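Local coordinates for protein prephenate dehydratase (Arthrobacter aurescens, PDB 3MWB) that probably catalyses the conversion of prephenate to phenylpyruvate, with loss of carbon dioxide and water, in L-phenylalanine biosynthesis, at residues 107-112 against 138-143; 16-21 against 90-95; 22-27 against 32-37. All coordinates share one frame; numbering follows the deposited sequence.

Interaction 1 of 3, residues 107-112 against 138-143; sequences RISTHG and AASAMG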
# COMPACT_ATOMS: atom_id res chain seq x y z
N ARG A 107 27.30 21.72 -45.11
CA ARG A 107 26.27 22.04 -44.14
C ARG A 107 24.98 21.20 -44.33
O ARG A 107 24.48 21.07 -45.44
CB ARG A 107 25.96 23.54 -44.18
N ILE A 108 24.46 20.64 -43.23
CA ILE A 108 23.25 19.81 -43.25
C ILE A 108 22.21 20.38 -42.29
O ILE A 108 22.50 20.61 -41.11
CB ILE A 108 23.54 18.35 -42.85
CG1 ILE A 108 24.61 17.73 -43.76
CG2 ILE A 108 22.26 17.48 -42.91
CD1 ILE A 108 25.26 16.52 -43.17
N SER A 109 21.00 20.61 -42.78
CA SER A 109 19.91 21.12 -41.95
C SER A 109 18.86 20.04 -41.64
O SER A 109 18.49 19.26 -42.51
CB SER A 109 19.23 22.31 -42.62
OG SER A 109 18.15 22.80 -41.83
N THR A 110 18.42 20.00 -40.39
CA THR A 110 17.34 19.12 -39.95
C THR A 110 16.88 19.54 -38.57
O THR A 110 17.49 20.42 -37.93
CB THR A 110 17.76 17.62 -39.94
OG1 THR A 110 16.61 16.81 -39.74
CG2 THR A 110 18.80 17.34 -38.86
N HIS A 111 15.81 18.91 -38.10
CA HIS A 111 15.38 19.09 -36.73
C HIS A 111 16.43 18.43 -35.84
O HIS A 111 16.92 17.36 -36.19
CB HIS A 111 14.02 18.44 -36.48
CG HIS A 111 13.46 18.77 -35.13
ND1 HIS A 111 12.43 19.67 -34.95
CD2 HIS A 111 13.82 18.36 -33.90
CE1 HIS A 111 12.17 19.78 -33.66
NE2 HIS A 111 13.00 18.99 -33.00
N GLY A 112 16.76 19.05 -34.71
CA GLY A 112 17.72 18.50 -33.73
C GLY A 112 17.49 17.06 -33.31
O GLY A 112 18.44 16.31 -33.05
N ALA A 138 10.85 18.67 -42.61
CA ALA A 138 10.21 19.13 -43.84
C ALA A 138 10.70 20.52 -44.27
O ALA A 138 11.06 20.69 -45.43
CB ALA A 138 8.68 19.12 -43.70
N ALA A 139 10.72 21.49 -43.35
CA ALA A 139 11.23 22.83 -43.66
C ALA A 139 12.69 22.80 -44.11
O ALA A 139 13.07 23.51 -45.04
CB ALA A 139 11.05 23.78 -42.48
N SER A 140 13.49 21.97 -43.46
CA SER A 140 14.88 21.79 -43.83
C SER A 140 14.97 21.30 -45.26
O SER A 140 15.76 21.84 -46.05
CB SER A 140 15.58 20.82 -42.88
OG SER A 140 15.82 21.44 -41.64
N ALA A 141 14.17 20.30 -45.60
CA ALA A 141 14.11 19.77 -46.95
C ALA A 141 13.66 20.83 -47.96
O ALA A 141 14.32 21.00 -49.00
CB ALA A 141 13.22 18.51 -47.02
N MSE A 142 12.55 21.51 -47.67
CA MSE A 142 11.98 22.53 -48.56
C MSE A 142 12.88 23.75 -48.77
O MSE A 142 12.84 24.39 -49.83
CB MSE A 142 10.60 23.00 -48.05
CG MSE A 142 9.54 21.89 -48.03
SE MSE A 142 9.22 21.02 -49.77
CE MSE A 142 8.01 22.34 -50.53
N GLY A 143 13.70 24.05 -47.77
CA GLY A 143 14.69 25.14 -47.86
C GLY A 143 15.68 24.94 -49.00
O GLY A 143 16.17 25.91 -49.57

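Interaction 2 of 3, residues 16-21 against 90-95; sequences GTFTEA and ITFVLV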
# COMPACT_ATOMS: atom_id res chain seq x y z
N GLY A 16 4.72 16.88 -45.22
CA GLY A 16 5.96 16.14 -45.49
C GLY A 16 6.77 15.72 -44.27
O GLY A 16 7.83 15.06 -44.40
N THR A 17 6.29 16.10 -43.09
CA THR A 17 6.89 15.65 -41.83
C THR A 17 6.61 14.17 -41.57
O THR A 17 5.79 13.54 -42.25
CB THR A 17 6.33 16.45 -40.62
OG1 THR A 17 4.90 16.43 -40.66
CG2 THR A 17 6.80 17.92 -40.67
N PHE A 18 7.29 13.62 -40.56
CA PHE A 18 6.96 12.29 -40.07
C PHE A 18 5.51 12.22 -39.58
O PHE A 18 4.84 11.20 -39.75
CB PHE A 18 7.95 11.88 -38.97
CG PHE A 18 9.29 11.51 -39.51
CD1 PHE A 18 10.24 12.51 -39.82
CD2 PHE A 18 9.59 10.18 -39.79
CE1 PHE A 18 11.48 12.16 -40.36
CE2 PHE A 18 10.83 9.82 -40.33
CZ PHE A 18 11.78 10.82 -40.61
N THR A 19 5.02 13.31 -39.00
CA THR A 19 3.61 13.36 -38.59
C THR A 19 2.64 13.13 -39.75
O THR A 19 1.74 12.29 -39.64
CB THR A 19 3.29 14.65 -37.83
OG1 THR A 19 4.31 14.89 -36.85
CG2 THR A 19 1.96 14.55 -37.11
N GLU A 20 2.81 13.85 -40.86
CA GLU A 20 1.93 13.61 -42.01
C GLU A 20 2.02 12.16 -42.49
O GLU A 20 0.99 11.50 -42.69
CB GLU A 20 2.23 14.56 -43.17
CG GLU A 20 1.37 14.23 -44.39
CD GLU A 20 1.21 15.37 -45.38
OE1 GLU A 20 2.22 15.97 -45.81
OE2 GLU A 20 0.04 15.63 -45.74
N ALA A 21 3.25 11.67 -42.66
CA ALA A 21 3.49 10.27 -43.06
C ALA A 21 2.67 9.30 -42.22
O ALA A 21 2.14 8.33 -42.74
CB ALA A 21 4.99 9.94 -42.99
N ILE A 90 10.72 4.83 -37.89
CA ILE A 90 11.39 6.03 -38.35
C ILE A 90 12.53 5.61 -39.29
O ILE A 90 13.37 4.80 -38.92
CB ILE A 90 11.97 6.85 -37.17
CG1 ILE A 90 10.84 7.32 -36.23
CG2 ILE A 90 12.77 8.05 -37.68
CD1 ILE A 90 11.33 7.74 -34.83
N THR A 91 12.51 6.17 -40.50
CA THR A 91 13.55 5.95 -41.49
C THR A 91 14.03 7.33 -41.96
O THR A 91 13.22 8.18 -42.31
CB THR A 91 12.97 5.16 -42.68
OG1 THR A 91 12.57 3.86 -42.21
CG2 THR A 91 13.99 4.98 -43.79
N PHE A 92 15.34 7.55 -41.95
CA PHE A 92 15.85 8.86 -42.35
C PHE A 92 16.52 8.78 -43.72
O PHE A 92 17.26 7.84 -44.00
CB PHE A 92 16.86 9.38 -41.34
CG PHE A 92 16.28 9.76 -40.02
CD1 PHE A 92 15.53 10.93 -39.87
CD2 PHE A 92 16.52 8.97 -38.89
CE1 PHE A 92 15.00 11.29 -38.63
CE2 PHE A 92 16.00 9.35 -37.63
CZ PHE A 92 15.25 10.50 -37.51
N VAL A 93 16.28 9.77 -44.56
CA VAL A 93 17.00 9.92 -45.81
C VAL A 93 17.80 11.22 -45.80
O VAL A 93 17.40 12.22 -45.17
CB VAL A 93 16.09 9.85 -47.06
CG1 VAL A 93 15.40 8.49 -47.17
CG2 VAL A 93 15.07 10.97 -47.07
N LEU A 94 18.94 11.19 -46.50
CA LEU A 94 19.74 12.37 -46.74
C LEU A 94 19.42 12.89 -48.13
O LEU A 94 19.48 12.14 -49.12
CB LEU A 94 21.25 12.07 -46.61
CG LEU A 94 22.18 13.28 -46.86
CD1 LEU A 94 22.19 14.24 -45.67
CD2 LEU A 94 23.60 12.82 -47.19
N VAL A 95 19.09 14.17 -48.21
CA VAL A 95 18.46 14.72 -49.38
C VAL A 95 19.22 15.97 -49.86
O VAL A 95 19.81 16.69 -49.05
CB VAL A 95 16.93 14.97 -49.09
CG1 VAL A 95 16.60 16.42 -48.78
CG2 VAL A 95 16.07 14.42 -50.18

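Interaction 3 of 3, residues 22-27 against 32-37; sequences ALMQVP and ATRIPC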
# COMPACT_ATOMS: atom_id res chain seq x y z
N ALA A 22 2.55 9.59 -40.92
CA ALA A 22 1.78 8.78 -39.98
C ALA A 22 0.27 8.87 -40.19
O ALA A 22 -0.42 7.86 -40.14
CB ALA A 22 2.13 9.17 -38.55
N LEU A 23 -0.24 10.08 -40.38
CA LEU A 23 -1.64 10.27 -40.75
C LEU A 23 -1.96 9.49 -42.02
O LEU A 23 -3.02 8.88 -42.14
CB LEU A 23 -1.94 11.75 -41.00
CG LEU A 23 -3.38 12.14 -41.36
CD1 LEU A 23 -4.40 11.53 -40.38
CD2 LEU A 23 -3.51 13.66 -41.41
N MSE A 24 -1.01 9.50 -42.94
CA MSE A 24 -1.16 8.86 -44.25
C MSE A 24 -1.42 7.36 -44.17
O MSE A 24 -1.95 6.76 -45.12
CB MSE A 24 0.07 9.13 -45.13
CG MSE A 24 0.06 10.49 -45.80
SE MSE A 24 -1.56 10.70 -46.86
CE MSE A 24 -2.84 10.19 -45.50
N GLN A 25 -1.05 6.76 -43.04
CA GLN A 25 -1.21 5.31 -42.80
C GLN A 25 -2.59 4.93 -42.25
O GLN A 25 -2.98 3.76 -42.28
CB GLN A 25 -0.10 4.76 -41.88
CG GLN A 25 -0.45 4.70 -40.38
CD GLN A 25 0.48 3.82 -39.56
OE1 GLN A 25 1.69 3.79 -39.78
NE2 GLN A 25 -0.08 3.11 -38.59
N VAL A 26 -3.34 5.91 -41.74
CA VAL A 26 -4.69 5.66 -41.21
C VAL A 26 -5.66 5.37 -42.35
O VAL A 26 -5.68 6.11 -43.33
CB VAL A 26 -5.23 6.88 -40.41
CG1 VAL A 26 -6.55 6.54 -39.72
CG2 VAL A 26 -4.19 7.35 -39.40
N PRO A 27 -6.46 4.29 -42.24
CA PRO A 27 -7.37 3.91 -43.36
C PRO A 27 -8.26 5.07 -43.82
O PRO A 27 -8.78 5.80 -42.98
CB PRO A 27 -8.23 2.79 -42.76
CG PRO A 27 -7.37 2.20 -41.67
CD PRO A 27 -6.54 3.33 -41.11
N ALA A 32 -8.64 11.64 -47.85
CA ALA A 32 -9.36 12.58 -47.00
C ALA A 32 -8.67 13.95 -46.97
O ALA A 32 -7.53 14.09 -47.42
CB ALA A 32 -9.50 12.03 -45.59
N THR A 33 -9.37 14.95 -46.45
CA THR A 33 -8.82 16.28 -46.32
C THR A 33 -7.83 16.28 -45.16
O THR A 33 -8.18 15.91 -44.04
CB THR A 33 -9.94 17.33 -46.12
OG1 THR A 33 -10.84 17.28 -47.23
CG2 THR A 33 -9.37 18.74 -46.05
N ARG A 34 -6.59 16.65 -45.45
CA ARG A 34 -5.55 16.72 -44.42
C ARG A 34 -5.02 18.15 -44.31
O ARG A 34 -4.41 18.69 -45.22
CB ARG A 34 -4.42 15.72 -44.70
CG ARG A 34 -4.90 14.30 -44.92
CD ARG A 34 -3.76 13.33 -45.26
NE ARG A 34 -2.92 13.78 -46.37
CZ ARG A 34 -3.23 13.63 -47.67
NH1 ARG A 34 -4.35 13.02 -48.04
NH2 ARG A 34 -2.38 14.07 -48.59
N ILE A 35 -5.27 18.75 -43.15
CA ILE A 35 -4.92 20.14 -42.89
C ILE A 35 -3.67 20.22 -42.00
O ILE A 35 -3.72 19.77 -40.85
CB ILE A 35 -6.07 20.87 -42.17
CG1 ILE A 35 -7.38 20.74 -42.96
CG2 ILE A 35 -5.71 22.34 -41.92
CD1 ILE A 35 -7.28 21.24 -44.36
N PRO A 36 -2.57 20.78 -42.52
CA PRO A 36 -1.41 20.95 -41.62
C PRO A 36 -1.60 22.14 -40.70
O PRO A 36 -2.12 23.18 -41.13
CB PRO A 36 -0.26 21.23 -42.58
CG PRO A 36 -0.91 21.85 -43.77
CD PRO A 36 -2.27 21.21 -43.90
N CYS A 37 -1.20 21.99 -39.44
CA CYS A 37 -1.36 23.08 -38.49
C CYS A 37 -0.01 23.42 -37.91
O CYS A 37 0.85 22.56 -37.80
CB CYS A 37 -2.35 22.71 -37.39
SG CYS A 37 -4.01 22.48 -37.99

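Interaction 1 of 3, residues 107-112 against 138-143
With OG of Ser109 turned anti to its own backbone N (chi1 179°) and OG of Ser140 lying beside its backbone N, anti to the carbonyl carbon (chi1 -74°), the two serine hydroxyls face each other between a strand and a helix. They form the single hydrogen bond between residues 107-112 and 138-143, short at 2.7 Å from Ser109 OG to Ser140 OG. Both hydroxyls have a further carbonyl partner: Ser109 OG can bond to Val132 O on the adjacent strand, Ser140 OG to Ser136 O, just before the helix and four residues back. The bond between the hydroxyls takes one of their two protons, so at any moment one of the two carbonyl links must be given up. The methylene of Ser140 adds close packing, its CB sitting 3.3 Å from Ser109 O. Ser140 OG also comes within 3.2 Å of Thr110 N, but the angle is too poor for a hydrogen bond. Small residues permit this intimacy, and the CA atoms of Thr110 and Ser140 are just 5.3 Å apart. Thr110 directs its CB away from the helix, and its OG1 is bound to Ile155 O instead. Just beyond, His111 occupies the N-cap position of helix 112-115. The surroundings are those of an alpha/beta sheet: strand 107-110 runs between parallel strands 130-133 and 153-156, while helix 137-143, the connection in the beta-alpha-beta crossover joining those two flanking strands, packs over the strand between them.

Interaction 2 of 3, residues 16-21 against 90-95
Phe18 reaches from the first turn of helix 18-23 to Ile90, Thr91 and Phe92, on the link between two sheets of what its family identifies as a type II periplasmic-binding-protein fold. Residues 90-92 lead from strand 81-89 of one sheet into strand 93-96 of the other, so the ring bears on a connection between the two lobes. Its CB points toward that connection, and CG is anti to the carbonyl carbon (chi1 -75°); this torsion brings the ring to residues 90-92. The outer atoms of the ring share their partners. CE1 approaches Phe92 CE1 at 4.0 Å; CE2 lies 3.5 Å from Thr91 O and packs against the methyl CG2 of Ile90 at 3.7 Å; and CZ, the tip, lies 3.8 Å from CE1 of Phe92. The two aromatic planes are inclined at 64°, with ring centroids 5.5 Å apart. Ile90 CG2 serves both rings, since it also sits over one face of Phe92, offset toward the rim. On the helix side, the backbone N of Phe18, which follows the N-cap residue Thr17, bonds to Glu64 OE2. The contact buries Thr91 N and Thr91 O, neither with a partner in the model; Thr91 O lies at the edge of the Phe18 ring near its plane, 3.5 Å from CZ.

Interaction 3 of 3, residues 22-27 against 32-37
Arg34, Met24 and Leu23 account for this contact between the later part of helix 18-23 and the edge strand 33-37, and it illustrates how a charged side chain can be used for its whole length. Arg34 points its CB toward the helix and runs its aliphatic part against Leu23, whose CD2 rests 3.8 Å from Arg34 CG and 3.9 Å from Arg34 CD. Leu23 reaches this place because its CG is anti to the backbone N (chi1 -178°), and its side chain also packs on Tyr9 and Phe11 of strand 8-12. Farther out, Arg34 bends at chi3 (-53°), which brings a face of the guanidinium to Met24 SE. That residue is a selenomethionine deposited in two conformers, so its details hold for the conformer described here: SE stands 3.4 Å above the guanidinium plane, over its centre, while the chain, bent at both chi2 and chi3, crosses Arg34 at about a right angle. The terminal methyl CE of this conformer lies against Arg34 CD, at a doubtfully short 3.3 Å. The flat face of the cation thus meets a polarisable selenium, leaving its N-H groups to point elsewhere in the plane. NH1 bonds to Ala29 O and more weakly to Ala30 O, in the short loop between the segments, and NE has a long, weak ion pair with Glu20 OE2. Leu23 to Val26 form a type I turn. Strand 33-37 pairs in parallel with strand 8-12, completing the beta-alpha-beta unit of these two strands and helix 18-23, a building block of this alpha/beta fold.

Overall arrangement
The chemistry differs with place in the fold: interaction 1 is buried, interactions 2 and 3 partly buried. Interaction 1 is polar, a strand-helix contact of hydroxyls; interaction 2 is aromatic; interaction 3, at an edge strand, sets apolar atoms against the stem and face of a cation. Interactions 2 and 3 share helix 18-23, its first turn and its later residues respectively, and a long, weak ion pair between Glu20 OE2 and Arg34 NE joins them. Interactions 1 and 2 reach the same sheet through strands 107-110 and 93-96, and meet where Ala138 CB packs on Thr17 CG2. Interactions 1 and 3 do not touch, their nearest atoms being about 9 Å apart.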